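Local structure of dihydropteridine reductase (Dictyostelium discoideum, 3ORF) at residues A[106-109]-A[110-114]; A[165-168]-A[169-173]; A[196-199]-A[200-204]; A[217-220]-A[221-225]. The protein catalyses the NADH- or NADPH-dependent reduction of quinonoid dihydropteridine to tetrahydropteridine, and so probably regenerates the tetrahydrobiopterin cofactor of aromatic amino acid hydroxylases. One frame throughout, in Å; residues are numbered along the deposited sequence.

Contact 1. Residues A[106-109]-A[110-114]; sequences DEFL and KSVKG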
loop_
_atom_site.group_PDB
_atom_site.type_symbol
_atom_site.label_atom_id
_atom_site.label_comp_id
_atom_site.label_asym_id
_atom_site.label_seq_id
_atom_site.Cartn_x
_atom_site.Cartn_y
_atom_site.Cartn_z
ATOM N N ASP A 106 -4.459 11.164 17.364
ATOM C CA ASP A 106 -3.199 11.112 18.067
ATOM C C ASP A 106 -2.388 9.887 17.703
ATOM O O ASP A 106 -1.173 9.955 17.648
ATOM C CB ASP A 106 -3.431 11.136 19.604
ATOM C CG ASP A 106 -3.921 12.529 20.148
ATOM O OD1 ASP A 106 -4.457 12.568 21.282
ATOM O OD2 ASP A 106 -3.749 13.582 19.486
ATOM N N GLU A 107 -3.039 8.753 17.478
ATOM C CA GLU A 107 -2.323 7.524 17.225
ATOM C C GLU A 107 -1.950 7.280 15.739
ATOM O O GLU A 107 -1.452 6.169 15.382
ATOM C CB GLU A 107 -3.165 6.340 17.728
ATOM C CG GLU A 107 -4.418 6.020 16.832
ATOM C CD GLU A 107 -5.676 6.810 17.262
ATOM O OE1 GLU A 107 -5.531 7.961 17.700
ATOM O OE2 GLU A 107 -6.821 6.302 17.113
ATOM N N PHE A 108 -2.139 8.295 14.901
ATOM C CA PHE A 108 -2.137 8.105 13.486
ATOM C C PHE A 108 -0.785 7.704 12.928
ATOM O O PHE A 108 -0.699 6.672 12.231
ATOM C CB PHE A 108 -2.707 9.289 12.711
ATOM C CG PHE A 108 -2.528 9.152 11.195
ATOM C CD1 PHE A 108 -3.203 8.117 10.488
ATOM C CD2 PHE A 108 -1.629 9.970 10.502
ATOM C CE1 PHE A 108 -3.055 7.939 9.126
ATOM C CE2 PHE A 108 -1.468 9.824 9.101
ATOM C CZ PHE A 108 -2.188 8.790 8.414
ATOM N N LEU A 109 0.245 8.505 13.208
ATOM C CA LEU A 109 1.597 8.165 12.796
ATOM C C LEU A 109 2.100 6.805 13.278
ATOM O O LEU A 109 2.779 6.099 12.489
ATOM C CB LEU A 109 2.588 9.288 13.131
ATOM C CG LEU A 109 2.271 10.476 12.211
ATOM C CD1 LEU A 109 2.805 11.832 12.746
ATOM C CD2 LEU A 109 2.563 10.241 10.743
ATOM N N LYS A 110 1.778 6.413 14.526
ATOM C CA LYS A 110 2.129 5.073 15.026
ATOM C C LYS A 110 1.423 3.956 14.191
ATOM O O LYS A 110 1.972 2.830 14.007
ATOM C CB LYS A 110 1.665 4.866 16.502
ATOM C CG LYS A 110 2.711 5.153 17.596
ATOM C CD LYS A 110 1.999 5.471 18.984
ATOM C CE LYS A 110 1.939 7.012 19.336
ATOM N NZ LYS A 110 0.571 7.507 19.866
ATOM N N SER A 111 0.155 4.239 13.823
ATOM C CA SER A 111 -0.678 3.235 13.243
ATOM C C SER A 111 -0.060 3.014 11.846
ATOM O O SER A 111 0.035 1.906 11.371
ATOM C CB SER A 111 -2.140 3.690 13.227
ATOM O OG SER A 111 -2.385 4.618 12.174
ATOM N N VAL A 112 0.435 4.065 11.253
ATOM C CA VAL A 112 1.122 3.976 9.946
ATOM C C VAL A 112 2.273 2.985 10.011
ATOM O O VAL A 112 2.280 1.976 9.325
ATOM C CB VAL A 112 1.639 5.303 9.493
ATOM C CG1 VAL A 112 2.658 5.164 8.268
ATOM C CG2 VAL A 112 0.478 6.254 9.175
ATOM N N LYS A 113 3.209 3.210 10.906
ATOM C CA LYS A 113 4.339 2.296 10.941
ATOM C C LYS A 113 3.942 0.851 11.377
ATOM O O LYS A 113 4.402 -0.116 10.780
ATOM C CB LYS A 113 5.508 2.881 11.737
ATOM C CG LYS A 113 6.384 1.812 12.356
ATOM C CD LYS A 113 7.342 2.439 13.288
ATOM C CE LYS A 113 8.713 1.858 12.991
ATOM N NZ LYS A 113 8.920 0.862 14.082
ATOM N N GLY A 114 3.048 0.726 12.364
ATOM C CA GLY A 114 2.534 -0.571 12.723
ATOM C C GLY A 114 1.937 -1.358 11.545
ATOM O O GLY A 114 2.136 -2.554 11.428
#
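Ser111 OG donates a short hydrogen bond, 2.7 Å, back to Phe108 O, and the same carbonyl oxygen also takes the amide of Val112 at 3.0 Å. The hydroxyl arrives from the side of the carbonyl, at a C=O...OG angle of 127°, and so does not compete with the amide for the same approach. Ser111 OG can bend back this way because it stands between its own backbone N and carbonyl carbon (chi1 78°). One step earlier, Ser111 N reaches Glu107 O at 3.0 Å; Lys113 N to Leu109 O is a weak bond. This is the opening turn of helix 108-133, a long helix of the Rossmann-fold sandwich in short-chain dehydrogenases, with Glu107 at its N-cap position. Replacing Ser111 by an alanine would probably leave Phe108 O with the Val112 amide as its main grip, the second bond being lost from the first turn. Beyond the polar atoms, Val112 CG2 sits over one face of the Phe108 ring, 4.0 Å from its centroid and displaced toward the rim, in a CH-pi contact whose closest carbon is Phe108 CZ at 3.8 Å. On the exposed side, the Lys110 chain bends at its last two torsions and carries NZ back to 3.7 Å from Asp106 O. Phe124 of the second subunit packs on Val112, and Glu71 of that subunit meets Leu109 and Lys110.

Contact 2. Residues A[165-168]-A[169-173]; sequences THHI and IKDLA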
loop_
_atom_site.group_PDB
_atom_site.type_symbol
_atom_site.label_atom_id
_atom_site.label_comp_id
_atom_site.label_asym_id
_atom_site.label_seq_id
_atom_site.Cartn_x
_atom_site.Cartn_y
_atom_site.Cartn_z
ATOM N N THR A 165 -2.048 -4.844 -0.338
ATOM C CA THR A 165 -2.043 -6.333 -0.323
ATOM C C THR A 165 -2.881 -6.894 -1.444
ATOM O O THR A 165 -2.481 -7.854 -2.108
ATOM C CB THR A 165 -2.543 -6.890 0.987
ATOM O OG1 THR A 165 -1.754 -6.327 2.030
ATOM C CG2 THR A 165 -2.420 -8.379 1.002
ATOM N N HIS A 166 -4.057 -6.268 -1.660
ATOM C CA HIS A 166 -4.967 -6.768 -2.705
ATOM C C HIS A 166 -4.281 -6.613 -4.074
ATOM O O HIS A 166 -4.463 -7.424 -4.958
ATOM C CB HIS A 166 -6.321 -5.979 -2.727
ATOM C CG HIS A 166 -7.151 -6.186 -1.480
ATOM N ND1 HIS A 166 -8.224 -5.381 -1.147
ATOM C CD2 HIS A 166 -7.072 -7.126 -0.496
ATOM C CE1 HIS A 166 -8.738 -5.783 0.008
ATOM N NE2 HIS A 166 -8.047 -6.826 0.434
ATOM N N HIS A 167 -3.593 -5.513 -4.270
ATOM C CA HIS A 167 -2.966 -5.230 -5.610
ATOM C C HIS A 167 -1.831 -6.261 -5.826
ATOM O O HIS A 167 -1.620 -6.728 -6.938
ATOM C CB HIS A 167 -2.456 -3.802 -5.600
ATOM C CG HIS A 167 -1.884 -3.338 -6.897
ATOM N ND1 HIS A 167 -2.628 -2.606 -7.820
ATOM C CD2 HIS A 167 -0.625 -3.452 -7.417
ATOM C CE1 HIS A 167 -1.855 -2.320 -8.857
ATOM N NE2 HIS A 167 -0.647 -2.841 -8.651
ATOM N N ILE A 168 -1.136 -6.656 -4.763
ATOM C CA ILE A 168 -0.038 -7.623 -4.904
ATOM C C ILE A 168 -0.546 -9.001 -5.363
ATOM O O ILE A 168 -0.045 -9.636 -6.297
ATOM C CB ILE A 168 0.720 -7.800 -3.554
ATOM C CG1 ILE A 168 1.525 -6.540 -3.234
ATOM C CG2 ILE A 168 1.691 -9.012 -3.613
ATOM C CD1 ILE A 168 1.927 -6.459 -1.684
ATOM N N ILE A 169 -1.603 -9.439 -4.701
ATOM C CA ILE A 169 -2.319 -10.578 -5.132
ATOM C C ILE A 169 -2.607 -10.566 -6.631
ATOM O O ILE A 169 -2.410 -11.593 -7.334
ATOM C CB ILE A 169 -3.663 -10.697 -4.402
ATOM C CG1 ILE A 169 -3.393 -10.989 -2.923
ATOM C CG2 ILE A 169 -4.497 -11.787 -5.073
ATOM C CD1 ILE A 169 -4.706 -10.655 -2.015
ATOM N N LYS A 170 -3.063 -9.428 -7.135
ATOM C CA LYS A 170 -3.400 -9.395 -8.561
ATOM C C LYS A 170 -2.145 -9.420 -9.439
ATOM O O LYS A 170 -2.149 -10.081 -10.455
ATOM C CB LYS A 170 -4.326 -8.195 -8.882
ATOM C CG LYS A 170 -5.792 -8.532 -8.614
ATOM C CD LYS A 170 -6.628 -7.376 -8.224
ATOM C CE LYS A 170 -8.074 -7.832 -7.818
ATOM N NZ LYS A 170 -8.701 -9.104 -8.548
ATOM N N ASP A 171 -1.066 -8.789 -9.004
ATOM C CA ASP A 171 0.160 -8.749 -9.775
ATOM C C ASP A 171 0.746 -10.169 -9.818
ATOM O O ASP A 171 1.289 -10.573 -10.822
ATOM C CB ASP A 171 1.218 -7.787 -9.155
ATOM C CG ASP A 171 1.076 -6.317 -9.654
ATOM O OD1 ASP A 171 0.051 -5.968 -10.337
ATOM O OD2 ASP A 171 1.966 -5.476 -9.299
ATOM N N LEU A 172 0.601 -10.920 -8.732
ATOM C CA LEU A 172 1.136 -12.285 -8.652
ATOM C C LEU A 172 0.315 -13.307 -9.444
ATOM O O LEU A 172 0.779 -14.407 -9.649
ATOM C CB LEU A 172 1.294 -12.730 -7.186
ATOM C CG LEU A 172 2.300 -11.924 -6.398
ATOM C CD1 LEU A 172 2.339 -12.339 -4.956
ATOM C CD2 LEU A 172 3.720 -12.088 -7.016
ATOM N N ALA A 173 -0.920 -12.958 -9.844
ATOM C CA ALA A 173 -1.720 -13.790 -10.786
ATOM C C ALA A 173 -1.184 -13.731 -12.224
ATOM O O ALA A 173 -1.529 -14.548 -13.034
ATOM C CB ALA A 173 -3.155 -13.280 -10.804
#
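His167 and Asp171, one turn apart, bring an imidazole and a carboxylate near each other without a direct bond between their side chains. His167 NE2 lies 3.6 Å from Asp171 OD1, and the ring and carboxylate planes are 66° apart. What joins them is Thr152 of the second subunit: its OG1 is hydrogen-bonded both to His167 NE2 and to Asp171 OD2, so one hydroxyl from across the dimer bridges the pair. The ring can lean along the helix toward Asp171 because its CG is anti to the backbone N (chi1 -176°).

The backbone bonds are those of a regular alpha-helix. Ile169 N to Thr165 O, 3.2 Å, is almost straight at 178°, and Leu172 N to Ile168 O is shorter, 2.8 Å.

Apolar contact is made by Ile168 and Leu172, side by side and pointing the same way, with CG2 of Ile168 3.6 Å from CD1 of Leu172. A methyl also packs on the backbone, Ile169 CD1 lying 3.6 Å from Thr165 O.

Helix 156-172, which also carries the predicted proton acceptor Tyr158, is wedged between neighbours here: Ile168 and Leu172 pack on helix 108-133 and strand 138-143, Ile169 lies on strands 138-143 and 236-242, and His167 and Asp171 face the second subunit.

Contact 3. Residues A[196-199]-A[200-204]; sequences PTNR and KYMSD. With NAD (nicotinamide-adenine-dinucleotide), chain E.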
loop_
_atom_site.group_PDB
_atom_site.type_symbol
_atom_site.label_atom_id
_atom_site.label_comp_id
_atom_site.label_asym_id
_atom_site.label_seq_id
_atom_site.Cartn_x
_atom_site.Cartn_y
_atom_site.Cartn_z
ATOM N N PRO A 196 -9.000 -14.042 18.842
ATOM C CA PRO A 196 -8.852 -13.240 20.107
ATOM C C PRO A 196 -8.865 -11.693 19.802
ATOM O O PRO A 196 -9.416 -10.916 20.554
ATOM C CB PRO A 196 -7.464 -13.661 20.651
ATOM C CG PRO A 196 -7.178 -15.054 20.041
ATOM C CD PRO A 196 -7.922 -15.056 18.668
ATOM N N THR A 197 -8.344 -11.265 18.671
ATOM C CA THR A 197 -8.394 -9.860 18.363
ATOM C C THR A 197 -9.839 -9.380 18.251
ATOM O O THR A 197 -10.204 -8.318 18.839
ATOM C CB THR A 197 -7.463 -9.485 17.182
ATOM O OG1 THR A 197 -6.133 -9.859 17.573
ATOM C CG2 THR A 197 -7.465 -7.938 16.884
ATOM N N ASN A 198 -10.678 -10.115 17.527
ATOM C CA ASN A 198 -12.037 -9.654 17.433
ATOM C C ASN A 198 -12.806 -9.834 18.703
ATOM O O ASN A 198 -13.628 -9.005 19.016
ATOM C CB ASN A 198 -12.789 -10.167 16.205
ATOM C CG ASN A 198 -12.255 -9.564 14.901
ATOM O OD1 ASN A 198 -11.828 -8.388 14.868
ATOM N ND2 ASN A 198 -12.231 -10.367 13.828
ATOM N N ARG A 199 -12.497 -10.866 19.483
ATOM C CA ARG A 199 -13.158 -11.010 20.745
ATOM C C ARG A 199 -12.891 -9.824 21.659
ATOM O O ARG A 199 -13.795 -9.420 22.428
ATOM C CB ARG A 199 -12.851 -12.357 21.408
ATOM C CG ARG A 199 -13.606 -13.501 20.617
ATOM C CD ARG A 199 -14.094 -14.569 21.476
ATOM N NE ARG A 199 -14.568 -15.724 20.716
ATOM C CZ ARG A 199 -15.715 -16.346 20.948
ATOM N NH1 ARG A 199 -16.541 -15.893 21.907
ATOM N NH2 ARG A 199 -16.064 -17.378 20.200
ATOM N N LYS A 200 -11.708 -9.230 21.533
ATOM C CA LYS A 200 -11.311 -8.147 22.363
ATOM C C LYS A 200 -12.015 -6.832 21.949
ATOM O O LYS A 200 -12.394 -6.010 22.769
ATOM C CB LYS A 200 -9.786 -8.017 22.302
ATOM C CG LYS A 200 -9.245 -6.666 22.711
ATOM C CD LYS A 200 -7.688 -6.715 22.879
ATOM C CE LYS A 200 -6.946 -6.983 21.576
ATOM N NZ LYS A 200 -5.437 -7.001 21.730
ATOM N N TYR A 201 -12.181 -6.625 20.656
ATOM C CA TYR A 201 -12.632 -5.320 20.167
ATOM C C TYR A 201 -14.117 -5.275 19.916
ATOM O O TYR A 201 -14.700 -4.184 19.811
ATOM C CB TYR A 201 -11.909 -4.997 18.884
ATOM C CG TYR A 201 -10.478 -4.652 19.092
ATOM C CD1 TYR A 201 -10.080 -3.867 20.193
ATOM C CD2 TYR A 201 -9.492 -5.047 18.182
ATOM C CE1 TYR A 201 -8.738 -3.481 20.378
ATOM C CE2 TYR A 201 -8.087 -4.641 18.384
ATOM C CZ TYR A 201 -7.751 -3.870 19.467
ATOM O OH TYR A 201 -6.449 -3.459 19.699
ATOM N N MET A 202 -14.743 -6.441 19.810
ATOM C CA MET A 202 -16.160 -6.455 19.463
ATOM C C MET A 202 -16.834 -7.475 20.334
ATOM O O MET A 202 -17.672 -8.253 19.874
ATOM C CB MET A 202 -16.351 -6.777 17.963
ATOM C CG MET A 202 -15.684 -5.803 17.013
ATOM S SD MET A 202 -15.903 -6.237 15.231
ATOM C CE MET A 202 -15.001 -7.704 15.058
ATOM N N SER A 203 -16.486 -7.481 21.612
ATOM C CA SER A 203 -16.975 -8.520 22.528
ATOM C C SER A 203 -18.506 -8.547 22.748
ATOM O O SER A 203 -19.011 -9.525 23.307
ATOM C CB SER A 203 -16.275 -8.419 23.880
ATOM O OG SER A 203 -16.544 -7.165 24.452
ATOM N N ASP A 204 -19.205 -7.487 22.342
ATOM C CA ASP A 204 -20.681 -7.456 22.306
ATOM C C ASP A 204 -21.294 -8.222 21.144
ATOM O O ASP A 204 -22.508 -8.393 21.118
ATOM C CB ASP A 204 -21.173 -6.033 22.127
ATOM C CG ASP A 204 -20.601 -5.365 20.876
ATOM O OD1 ASP A 204 -21.407 -4.811 20.085
ATOM O OD2 ASP A 204 -19.367 -5.394 20.657
HETATM P PA NAD E . -2.713 -12.569 15.155
HETATM O O1A NAD E . -2.247 -11.271 15.707
HETATM O O2A NAD E . -3.033 -13.712 16.055
HETATM O O5B NAD E . -1.472 -13.154 14.253
HETATM C C5B NAD E . -0.724 -12.499 13.294
HETATM C C4B NAD E . 0.645 -13.202 13.275
HETATM O O4B NAD E . 1.449 -12.487 12.292
HETATM C C3B NAD E . 1.360 -12.979 14.635
HETATM O O3B NAD E . 2.041 -14.162 14.982
HETATM C C2B NAD E . 2.470 -11.996 14.324
HETATM O O2B NAD E . 3.643 -12.264 15.110
HETATM C C1B NAD E . 2.754 -12.337 12.847
HETATM N N9A NAD E . 3.344 -11.227 12.047
HETATM C C8A NAD E . 2.994 -9.919 12.154
HETATM N N7A NAD E . 3.701 -9.250 11.230
HETATM C C5A NAD E . 4.526 -10.116 10.564
HETATM C C6A NAD E . 5.489 -10.000 9.514
HETATM N N6A NAD E . 5.831 -8.794 8.997
HETATM N N1A NAD E . 6.121 -11.119 9.054
HETATM C C2A NAD E . 5.857 -12.300 9.598
HETATM N N3A NAD E . 4.950 -12.433 10.589
HETATM C C4A NAD E . 4.294 -11.373 11.108
HETATM O O3 NAD E . -3.878 -12.192 14.164
HETATM P PN NAD E . -5.001 -13.061 13.577
HETATM O O1N NAD E . -6.186 -12.707 14.422
HETATM O O2N NAD E . -4.569 -14.490 13.281
HETATM O O5D NAD E . -5.290 -12.401 12.122
HETATM C C5D NAD E . -4.756 -12.942 10.907
HETATM C C4D NAD E . -5.019 -11.980 9.731
HETATM O O4D NAD E . -6.391 -11.506 9.784
HETATM C C3D NAD E . -4.163 -10.709 9.670
HETATM O O3D NAD E . -3.602 -10.660 8.311
HETATM C C2D NAD E . -5.162 -9.558 9.864
HETATM O O2D NAD E . -4.646 -8.432 9.136
HETATM C C1D NAD E . -6.346 -10.208 9.114
HETATM N N1N NAD E . -7.777 -9.718 8.863
HETATM C C2N NAD E . -8.886 -9.834 9.813
HETATM C C3N NAD E . -10.173 -9.341 9.403
HETATM C C7N NAD E . -11.448 -9.407 10.289
HETATM O O7N NAD E . -12.197 -8.414 10.365
HETATM N N7N NAD E . -11.672 -10.608 10.862
HETATM C C4N NAD E . -10.354 -8.793 8.110
HETATM C C5N NAD E . -9.288 -8.722 7.205
HETATM C C6N NAD E . -8.032 -9.174 7.579
#
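Asn198, one turn ahead of Met202, which packs on its amide, brings ND2 to 3.0 Å from N7N of the NAD carboxamide, an approach of two amide nitrogens. As modelled both are donors, so no hydrogen bond can be claimed between them. ND2 is hydrogen-bonded to Leu193 O, which helps to set the rotation of the amide. At the oxygen of that amide sits the methyl end of Met202, with CE 3.3 Å from Asn198 OD1 and equally close to CG. Although Met202 has already left helical backbone angles, its side chain runs beside that of Asn198 in the same direction, and a bend at the last torsion (chi3 -67°) turns CE in toward the amide. Met202 N to Asn198 O, 2.9 Å, closes the last turn, and Tyr201 N to Thr197 O, 3.2 Å, precedes it. Thr197 and Tyr201 also lie side by side; CG2 of the threonine touches CE2 of the ring at 3.7 Å. Lys200 CE rests over one face of that ring, 3.8 Å above its plane and offset toward the rim. Arg199 turns elsewhere, to a salt bridge with Asp194 and a cation-pi contact with Phe207. Trp210 packs on Asn198 and Arg199. Short helix 196-201, which follows strand 184-190 of the Rossmann sheet, thus borders the nicotinamide end of the NAD pocket, in the region where short-chain dehydrogenases commonly carry a substrate-binding loop.

Contact 4. Residues A[217-220]-A[221-225]; sequences AEKL and FEWST
Lys219 lies over the indole of Trp223 and ends at Glu222, so one side chain ties together two residues of the next turn. From CB, with CG anti to the backbone N (chi1 -178°), the chain turns in over the ring: CG sits 3.9 Å from the centroid of the six-membered ring, 19° off its normal, as a CH-pi contact. Bends at chi2 and chi3 then lay CD near the pyrrole side, 3.6 Å from Trp223 NE1. CE comes to 3.4 Å from Glu222 OE1. At the tip, NZ forms a salt bridge with the same oxygen at 3.2 Å, weak as a hydrogen bond. A water, 2.7 Å from Lys219 NZ, accepts from it and also from Trp223 NE1, linking ammonium and indole. Trp248 adds a cation-pi partner for the lysine. Replacing Trp223 by an alanine would probably strip the lysine's methylene groups of the surface they lie on and leave NZ freer to swing away from Glu222. Farther along, Leu220 O is gripped twice by Ser224, by N and by OG, the hydroxyl at 2.6 Å; the two donors come from opposite faces of the carbonyl plane. Leu220 CD2 meets Trp223 CZ3 at 4.0 Å. Helix 213-225 lies against helix 33-44 through Ala217, Leu220 and Ser224, with Leu220 and Trp223 set on strand 138-143 and Trp223 also on strand 184-190.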
loop_
_atom_site.group_PDB
_atom_site.type_symbol
_atom_site.label_atom_id
_atom_site.label_comp_id
_atom_site.label_asym_id
_atom_site.label_seq_id
_atom_site.Cartn_x
_atom_site.Cartn_y
_atom_site.Cartn_z
ATOM N N ALA A 217 -9.329 -22.723 7.304
ATOM C CA ALA A 217 -8.457 -23.874 7.028
ATOM C C ALA A 217 -9.036 -24.888 6.062
ATOM O O ALA A 217 -8.330 -25.350 5.144
ATOM C CB ALA A 217 -8.052 -24.595 8.321
ATOM N N GLU A 218 -10.290 -25.268 6.285
ATOM C CA GLU A 218 -10.973 -26.239 5.412
ATOM C C GLU A 218 -11.103 -25.738 3.965
ATOM O O GLU A 218 -10.816 -26.492 2.994
ATOM C CB GLU A 218 -12.329 -26.587 6.061
ATOM C CG GLU A 218 -13.386 -27.371 5.253
ATOM C CD GLU A 218 -14.501 -27.964 6.192
ATOM O OE1 GLU A 218 -14.436 -27.708 7.452
ATOM O OE2 GLU A 218 -15.419 -28.686 5.677
ATOM N N LYS A 219 -11.494 -24.472 3.784
ATOM C CA LYS A 219 -11.529 -23.905 2.417
ATOM C C LYS A 219 -10.136 -23.940 1.773
ATOM O O LYS A 219 -9.964 -24.388 0.615
ATOM C CB LYS A 219 -12.081 -22.490 2.435
ATOM C CG LYS A 219 -12.215 -21.806 1.054
ATOM C CD LYS A 219 -13.017 -22.658 0.027
ATOM C CE LYS A 219 -14.497 -22.669 0.349
ATOM N NZ LYS A 219 -15.322 -22.874 -0.929
ATOM N N LEU A 220 -9.116 -23.559 2.528
ATOM C CA LEU A 220 -7.722 -23.616 1.997
ATOM C C LEU A 220 -7.296 -25.009 1.573
ATOM O O LEU A 220 -6.552 -25.203 0.559
ATOM C CB LEU A 220 -6.696 -23.045 3.009
ATOM C CG LEU A 220 -6.840 -21.500 3.291
ATOM C CD1 LEU A 220 -5.973 -21.050 4.436
ATOM C CD2 LEU A 220 -6.530 -20.648 2.089
ATOM N N PHE A 221 -7.681 -25.973 2.414
ATOM C CA PHE A 221 -7.431 -27.368 2.141
ATOM C C PHE A 221 -8.144 -27.861 0.893
ATOM O O PHE A 221 -7.525 -28.526 0.087
ATOM C CB PHE A 221 -7.785 -28.267 3.321
ATOM C CG PHE A 221 -7.307 -29.704 3.115
ATOM C CD1 PHE A 221 -5.963 -30.003 3.181
ATOM C CD2 PHE A 221 -8.224 -30.731 2.899
ATOM C CE1 PHE A 221 -5.526 -31.367 3.008
ATOM C CE2 PHE A 221 -7.828 -32.075 2.738
ATOM C CZ PHE A 221 -6.484 -32.400 2.773
ATOM N N GLU A 222 -9.429 -27.540 0.733
ATOM C CA GLU A 222 -10.165 -27.841 -0.513
ATOM C C GLU A 222 -9.462 -27.257 -1.755
ATOM O O GLU A 222 -9.310 -27.956 -2.755
ATOM C CB GLU A 222 -11.656 -27.424 -0.400
ATOM C CG GLU A 222 -12.512 -27.467 -1.700
ATOM C CD GLU A 222 -13.916 -26.742 -1.585
ATOM O OE1 GLU A 222 -14.142 -25.863 -0.698
ATOM O OE2 GLU A 222 -14.800 -27.040 -2.434
ATOM N N TRP A 223 -8.996 -26.012 -1.700
ATOM C CA TRP A 223 -8.302 -25.458 -2.847
ATOM C C TRP A 223 -6.941 -26.124 -3.065
ATOM O O TRP A 223 -6.499 -26.213 -4.168
ATOM C CB TRP A 223 -8.079 -23.946 -2.724
ATOM C CG TRP A 223 -9.324 -23.034 -2.761
ATOM C CD1 TRP A 223 -10.537 -23.265 -3.342
ATOM C CD2 TRP A 223 -9.412 -21.723 -2.164
ATOM N NE1 TRP A 223 -11.381 -22.171 -3.140
ATOM C CE2 TRP A 223 -10.702 -21.214 -2.440
ATOM C CE3 TRP A 223 -8.495 -20.916 -1.456
ATOM C CZ2 TRP A 223 -11.119 -19.971 -1.987
ATOM C CZ3 TRP A 223 -8.919 -19.643 -1.013
ATOM C CH2 TRP A 223 -10.211 -19.202 -1.271
ATOM N N SER A 224 -6.275 -26.530 -1.987
ATOM C CA SER A 224 -4.955 -27.208 -2.057
ATOM C C SER A 224 -4.952 -28.609 -2.713
ATOM O O SER A 224 -3.944 -28.991 -3.288
ATOM C CB SER A 224 -4.389 -27.348 -0.665
ATOM O OG SER A 224 -4.178 -26.041 -0.206
ATOM N N THR A 225 -6.083 -29.312 -2.645
ATOM C CA THR A 225 -6.197 -30.706 -3.051
ATOM C C THR A 225 -7.111 -30.911 -4.260
ATOM O O THR A 225 -7.017 -31.932 -4.903
ATOM C CB THR A 225 -6.725 -31.561 -1.915
ATOM O OG1 THR A 225 -7.921 -30.974 -1.407
ATOM C CG2 THR A 225 -5.720 -31.632 -0.784
HETATM O O HOH W 1 -14.217 -21.898 -3.222
#

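All four contacts are local, made between residues three or four apart along a helix or at its end, and none touches another. Contact 2 is the buried one, its residues enclosed by helix 108-133, strands and the second subunit; contact 3 lies on the surface, and contacts 1 and 4 are partly buried. Contacts 1 and 2 both meet the second subunit, and residues of contact 2 pack on helix 108-133, which begins in contact 1. Chemistry follows place: a serine hydroxyl grips a carbonyl in contacts 1 and 4, a hydroxyl from across the dimer serves contact 2, contact 3 sets a methionine methyl and an asparagine amide beside the nicotinamide carboxamide, and contact 4 adds a charged pair beside an indole.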